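Local coordinates for putative isochorismatase (Streptomyces avermitilis, PDB 3KL2), which is of unknown function but is probably a hydrolase of the isochorismatase-like cysteine hydrolase family, at residues I31-E36 with T55-N60; D135-T140 with R175-I180. One frame throughout, in Å; residues are numbered along the deposited sequence.

Overall arrangement
Strand 26-31, the first strand along the chain and an inner one of the parallel sheet, runs into 31-36, and contact 1 closes the loop that follows: helix 45-55 lies within it, and helix 57-71 then starts against Tyr33. The chain next lays down strands 75-78 and 126-127 before reaching 135-140, where contact 2 opens. Its loop takes in helix 142-149, strand 153-159 and helix 164-174, and shuts where the chain enters strand 178-187. The two loops therefore follow one another in series, neither nesting nor crossing. The centres of contacts 1 and 2 stand about 19 Å apart, on opposite sides of the chain's centre, yet the two contacts touch where Ile31 CD1 packs 3.5 Å from Thr136 OG1.

Contact 1: I31-E36 with T55-N60; sequences IEYQNE and TGMLAN
The backbones come closest at Tyr33 and Leu58, whose CA atoms are still 8.6 Å apart, and side chains bridge the gap. Tyr33 is the centre of an inverse gamma turn just past strand 26-31, closed by a weak bond from Gln34 N to Glu32 O. In 55-60, Gly56, with positive phi, separates helix 45-55 from helix 57-71, whose first residue is Met57. The main side-chain contact is a Met-aromatic pair. Tyr33 and Met57 reach for each other from opposite directions, and the sulfur, Met57 SD, sits 5.2 Å from the centroid of the Tyr33 ring, 61° off its normal, an oblique approach. CG of Met57 is wedged between its backbone N and carbonyl carbon (chi1 63°), and further bends at chi2 and chi3 bring the methyl obliquely to the ring, with Met57 CE 3.7 Å from Tyr33 CE1. The phenol end continues beyond the pair: Tyr33 OH is hydrogen-bonded to Thr61 OG1, one turn farther along helix 57-71, and the side chain also touches Leu119 and Cys185. Leu58 slides past the tyrosine, its CD1 at the ring edge near the plane, 4.2 Å from Tyr33 CD1.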
loop_
_atom_site.group_PDB
_atom_site.type_symbol
_atom_site.label_atom_id
_atom_site.label_comp_id
_atom_site.label_asym_id
_atom_site.label_seq_id
_atom_site.Cartn_x
_atom_site.Cartn_y
_atom_site.Cartn_z
ATOM N N ILE A 31 5.242 -19.284 4.309
ATOM C CA ILE A 31 5.853 -18.183 5.010
ATOM C C ILE A 31 6.896 -18.737 5.938
ATOM O O ILE A 31 6.568 -19.472 6.875
ATOM C CB ILE A 31 4.853 -17.369 5.836
ATOM C CG1 ILE A 31 3.758 -16.794 4.939
ATOM C CG2 ILE A 31 5.580 -16.223 6.578
ATOM C CD1 ILE A 31 2.686 -15.970 5.680
ATOM N N GLU A 32 8.143 -18.352 5.684
ATOM C CA GLU A 32 9.254 -18.608 6.579
ATOM C C GLU A 32 9.535 -20.072 6.938
ATOM O O GLU A 32 9.926 -20.385 8.077
ATOM C CB GLU A 32 9.082 -17.759 7.833
ATOM C CG GLU A 32 9.518 -16.310 7.551
ATOM C CD GLU A 32 8.729 -15.293 8.304
ATOM O OE1 GLU A 32 8.526 -14.213 7.712
ATOM O OE2 GLU A 32 8.301 -15.589 9.452
ATOM N N TYR A 33 9.418 -20.970 5.961
ATOM C CA TYR A 33 9.869 -22.309 6.213
ATOM C C TYR A 33 11.388 -22.374 6.124
ATOM O O TYR A 33 11.915 -23.059 5.257
ATOM C CB TYR A 33 9.244 -23.268 5.248
ATOM C CG TYR A 33 7.787 -23.577 5.500
ATOM C CD1 TYR A 33 7.393 -24.734 6.146
ATOM C CD2 TYR A 33 6.802 -22.711 5.052
ATOM C CE1 TYR A 33 6.024 -25.034 6.323
ATOM C CE2 TYR A 33 5.464 -22.983 5.248
ATOM C CZ TYR A 33 5.085 -24.151 5.865
ATOM O OH TYR A 33 3.743 -24.369 6.004
ATOM N N GLN A 34 12.064 -21.665 7.042
ATOM C CA GLN A 34 13.495 -21.552 7.068
ATOM C C GLN A 34 14.049 -22.320 8.256
ATOM O O GLN A 34 13.363 -22.460 9.262
ATOM C CB GLN A 34 13.930 -20.081 7.178
ATOM C CG GLN A 34 13.686 -19.259 5.891
ATOM C CD GLN A 34 13.540 -17.820 6.177
ATOM O OE1 GLN A 34 12.437 -17.367 6.500
ATOM N NE2 GLN A 34 14.652 -17.089 6.159
ATOM N N ASN A 35 15.304 -22.763 8.147
ATOM C CA ASN A 35 15.948 -23.544 9.171
ATOM C C ASN A 35 15.764 -22.906 10.533
ATOM O O ASN A 35 15.458 -23.606 11.495
ATOM C CB ASN A 35 17.451 -23.766 8.881
ATOM C CG ASN A 35 17.691 -24.691 7.700
ATOM O OD1 ASN A 35 17.098 -25.771 7.623
ATOM N ND2 ASN A 35 18.550 -24.259 6.746
ATOM N N GLU A 36 15.868 -21.579 10.591
ATOM C CA GLU A 36 15.806 -20.858 11.864
ATOM C C GLU A 36 14.610 -21.273 12.740
ATOM O O GLU A 36 14.705 -21.233 13.974
ATOM C CB GLU A 36 15.828 -19.344 11.645
ATOM C CG GLU A 36 16.552 -18.615 12.752
ATOM C CD GLU A 36 18.051 -18.647 12.562
ATOM O OE1 GLU A 36 18.540 -17.750 11.832
ATOM O OE2 GLU A 36 18.735 -19.541 13.153
ATOM N N THR A 55 1.262 -30.574 15.597
ATOM C CA THR A 55 0.476 -30.438 14.375
ATOM C C THR A 55 0.942 -31.340 13.226
ATOM O O THR A 55 0.146 -31.710 12.356
ATOM C CB THR A 55 0.491 -28.994 13.905
ATOM O OG1 THR A 55 1.851 -28.581 13.704
ATOM C CG2 THR A 55 -0.206 -28.110 14.951
ATOM N N GLY A 56 2.217 -31.705 13.242
ATOM C CA GLY A 56 2.840 -32.350 12.092
ATOM C C GLY A 56 2.818 -31.444 10.874
ATOM O O GLY A 56 2.640 -31.915 9.762
ATOM N N MET A 57 3.003 -30.144 11.096
ATOM C CA MET A 57 2.856 -29.149 10.037
ATOM C C MET A 57 3.843 -29.362 8.902
ATOM O O MET A 57 3.472 -29.198 7.725
ATOM C CB MET A 57 2.972 -27.706 10.567
ATOM C CG MET A 57 4.320 -27.342 11.187
ATOM S SD MET A 57 5.503 -26.594 10.066
ATOM C CE MET A 57 4.729 -24.981 9.759
ATOM N N LEU A 58 5.078 -29.720 9.234
ATOM C CA LEU A 58 6.102 -29.809 8.217
ATOM C C LEU A 58 5.727 -30.896 7.181
ATOM O O LEU A 58 5.638 -30.609 5.986
ATOM C CB LEU A 58 7.501 -30.012 8.815
ATOM C CG LEU A 58 8.592 -30.001 7.736
ATOM C CD1 LEU A 58 8.631 -28.619 7.087
ATOM C CD2 LEU A 58 9.994 -30.452 8.248
ATOM N N ALA A 59 5.451 -32.109 7.626
ATOM C CA ALA A 59 5.036 -33.163 6.708
ATOM C C ALA A 59 3.749 -32.786 5.995
ATOM O O ALA A 59 3.544 -33.127 4.825
ATOM C CB ALA A 59 4.883 -34.531 7.441
ATOM N N ASN A 60 2.865 -32.089 6.687
ATOM C CA ASN A 60 1.570 -31.767 6.084
ATOM C C ASN A 60 1.758 -30.742 4.946
ATOM O O ASN A 60 1.075 -30.779 3.933
ATOM C CB ASN A 60 0.606 -31.188 7.136
ATOM C CG ASN A 60 0.117 -32.205 8.141
ATOM O OD1 ASN A 60 -0.182 -33.351 7.807
ATOM N ND2 ASN A 60 -0.009 -31.763 9.388
#

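Contact 2: D135-T140 with R175-I180; sequences DTFAST and RGFRVI
Phe137 carries the apolar part of this contact, reaching Phe177 with the far end of its ring: Phe137 CE1 lies 3.6 Å from Phe177 CE2, and Phe137 CZ is almost as near to that same atom. The two rings meet obliquely, centroids of Phe137 and Phe177 5.6 Å apart and planes at 31°. Both phenylalanines point CG away from their own carbonyl carbon (chi1 -70° in Phe137), which sends each ring toward the other segment. Leu142 and Ile154 also pack on Phe137, while Phe177 rests on Leu146 and has a cation-pi partner in Arg147.

Arg175 adds a flat cationic group. Its chain is extended from CG to NE and slides past Phe137 in the opposite direction, laying one guanidinium face over Phe137 CB, which sits 3.9 Å above the centre of that plane. Arg175 NH1 approaches the phenyl ring obliquely and forms a salt bridge with Asp143.

In the parallel-sheet alpha/beta fold, 175-180 leads from the end of helix 164-174 into strand 178-187. A Schellman motif ends the helix, with Gly176 as its positive-phi C-prime residue.

The hydrogen bonds within 135-140 belong to a short, weakly bonded helix, about 136-139. Asp135 is its N-cap: Asp135 OD1 accepts from Phe137 N at 2.9 Å, with the donor well above the carboxylate plane. Farther along, Thr140 OG1 donates to Thr136 O at 2.7 Å.

Contacts with a second subunit lie alongside: Glu174 of that chain accepts from Asp135 N, and its Tyr94 hydroxyl bonds Phe177 O and Val179 N.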
loop_
_atom_site.group_PDB
_atom_site.type_symbol
_atom_site.label_atom_id
_atom_site.label_comp_id
_atom_site.label_asym_id
_atom_site.label_seq_id
_atom_site.Cartn_x
_atom_site.Cartn_y
_atom_site.Cartn_z
ATOM N N ASP A 135 4.126 -8.960 8.095
ATOM C CA ASP A 135 3.139 -9.084 7.028
ATOM C C ASP A 135 3.868 -9.333 5.707
ATOM O O ASP A 135 4.703 -8.567 5.328
ATOM C CB ASP A 135 2.331 -7.787 6.973
ATOM C CG ASP A 135 1.244 -7.831 5.931
ATOM O OD1 ASP A 135 1.133 -8.844 5.186
ATOM O OD2 ASP A 135 0.504 -6.823 5.841
ATOM N N THR A 136 3.582 -10.415 5.011
ATOM C CA THR A 136 4.247 -10.679 3.750
ATOM C C THR A 136 3.900 -9.564 2.696
ATOM O O THR A 136 4.731 -9.197 1.849
ATOM C CB THR A 136 3.875 -12.135 3.222
ATOM O OG1 THR A 136 4.083 -13.096 4.264
ATOM C CG2 THR A 136 4.737 -12.560 2.034
ATOM N N PHE A 137 2.694 -8.993 2.736
ATOM C CA PHE A 137 2.354 -7.917 1.795
ATOM C C PHE A 137 3.067 -6.598 2.057
ATOM O O PHE A 137 3.120 -5.774 1.167
ATOM C CB PHE A 137 0.848 -7.687 1.776
ATOM C CG PHE A 137 0.055 -8.818 1.122
ATOM C CD1 PHE A 137 -0.166 -8.815 -0.239
ATOM C CD2 PHE A 137 -0.433 -9.871 1.869
ATOM C CE1 PHE A 137 -0.902 -9.838 -0.868
ATOM C CE2 PHE A 137 -1.191 -10.916 1.262
ATOM C CZ PHE A 137 -1.416 -10.898 -0.112
ATOM N N ALA A 138 3.644 -6.376 3.235
ATOM C CA ALA A 138 4.156 -4.999 3.580
ATOM C C ALA A 138 5.578 -4.655 3.093
ATOM O O ALA A 138 5.932 -3.501 3.048
ATOM C CB ALA A 138 4.064 -4.727 5.111
ATOM N N SER A 139 6.438 -5.618 2.846
ATOM C CA SER A 139 7.798 -5.267 2.405
ATOM C C SER A 139 8.328 -6.140 1.239
ATOM O O SER A 139 9.528 -6.207 1.044
ATOM C CB SER A 139 8.762 -5.333 3.597
ATOM O OG SER A 139 8.706 -6.616 4.212
ATOM N N THR A 140 7.442 -6.806 0.491
ATOM C CA THR A 140 7.823 -7.648 -0.597
ATOM C C THR A 140 7.072 -7.367 -1.904
ATOM O O THR A 140 6.200 -6.511 -1.961
ATOM C CB THR A 140 7.555 -9.102 -0.240
ATOM O OG1 THR A 140 6.168 -9.399 -0.437
ATOM C CG2 THR A 140 7.995 -9.386 1.156
ATOM N N ARG A 175 -7.156 -6.969 0.810
ATOM C CA ARG A 175 -6.836 -6.699 -0.570
ATOM C C ARG A 175 -7.647 -7.555 -1.496
ATOM O O ARG A 175 -7.340 -7.601 -2.652
ATOM C CB ARG A 175 -5.344 -6.881 -0.811
ATOM C CG ARG A 175 -4.569 -5.719 -0.245
ATOM C CD ARG A 175 -3.120 -5.863 -0.498
ATOM N NE ARG A 175 -2.363 -5.020 0.391
ATOM C CZ ARG A 175 -1.111 -4.638 0.199
ATOM N NH1 ARG A 175 -0.458 -4.997 -0.893
ATOM N NH2 ARG A 175 -0.516 -3.897 1.109
ATOM N N GLY A 176 -8.690 -8.213 -0.994
ATOM C CA GLY A 176 -9.685 -8.843 -1.870
ATOM C C GLY A 176 -9.419 -10.277 -2.325
ATOM O O GLY A 176 -10.262 -10.873 -3.006
ATOM N N PHE A 177 -8.286 -10.838 -1.928
ATOM C CA PHE A 177 -7.980 -12.248 -2.114
ATOM C C PHE A 177 -8.919 -13.131 -1.307
ATOM O O PHE A 177 -9.359 -12.768 -0.249
ATOM C CB PHE A 177 -6.511 -12.549 -1.703
ATOM C CG PHE A 177 -5.481 -11.816 -2.536
ATOM C CD1 PHE A 177 -5.188 -12.225 -3.827
ATOM C CD2 PHE A 177 -4.822 -10.714 -2.043
ATOM C CE1 PHE A 177 -4.269 -11.578 -4.601
ATOM C CE2 PHE A 177 -3.867 -10.066 -2.807
ATOM C CZ PHE A 177 -3.584 -10.508 -4.084
ATOM N N ARG A 178 -9.275 -14.275 -1.865
ATOM C CA ARG A 178 -9.854 -15.343 -1.117
ATOM C C ARG A 178 -8.678 -16.034 -0.407
ATOM O O ARG A 178 -7.917 -16.793 -1.035
ATOM C CB ARG A 178 -10.550 -16.338 -2.044
ATOM C CG ARG A 178 -11.018 -17.547 -1.262
ATOM C CD ARG A 178 -11.897 -18.446 -2.045
ATOM N NE ARG A 178 -11.223 -19.025 -3.203
ATOM C CZ ARG A 178 -11.629 -20.132 -3.807
ATOM N NH1 ARG A 178 -12.708 -20.756 -3.368
ATOM N NH2 ARG A 178 -10.961 -20.625 -4.836
ATOM N N VAL A 179 -8.501 -15.733 0.876
ATOM C CA VAL A 179 -7.461 -16.384 1.680
ATOM C C VAL A 179 -7.923 -17.730 2.261
ATOM O O VAL A 179 -8.970 -17.822 2.862
ATOM C CB VAL A 179 -7.042 -15.475 2.842
ATOM C CG1 VAL A 179 -5.810 -16.026 3.511
ATOM C CG2 VAL A 179 -6.820 -14.027 2.312
ATOM N N ILE A 180 -7.133 -18.763 2.086
ATOM C CA ILE A 180 -7.370 -20.049 2.728
ATOM C C ILE A 180 -6.177 -20.257 3.662
ATOM O O ILE A 180 -5.032 -20.138 3.223
ATOM C CB ILE A 180 -7.405 -21.176 1.697
ATOM C CG1 ILE A 180 -8.661 -21.084 0.847
ATOM C CG2 ILE A 180 -7.352 -22.543 2.359
ATOM C CD1 ILE A 180 -8.545 -21.910 -0.414
#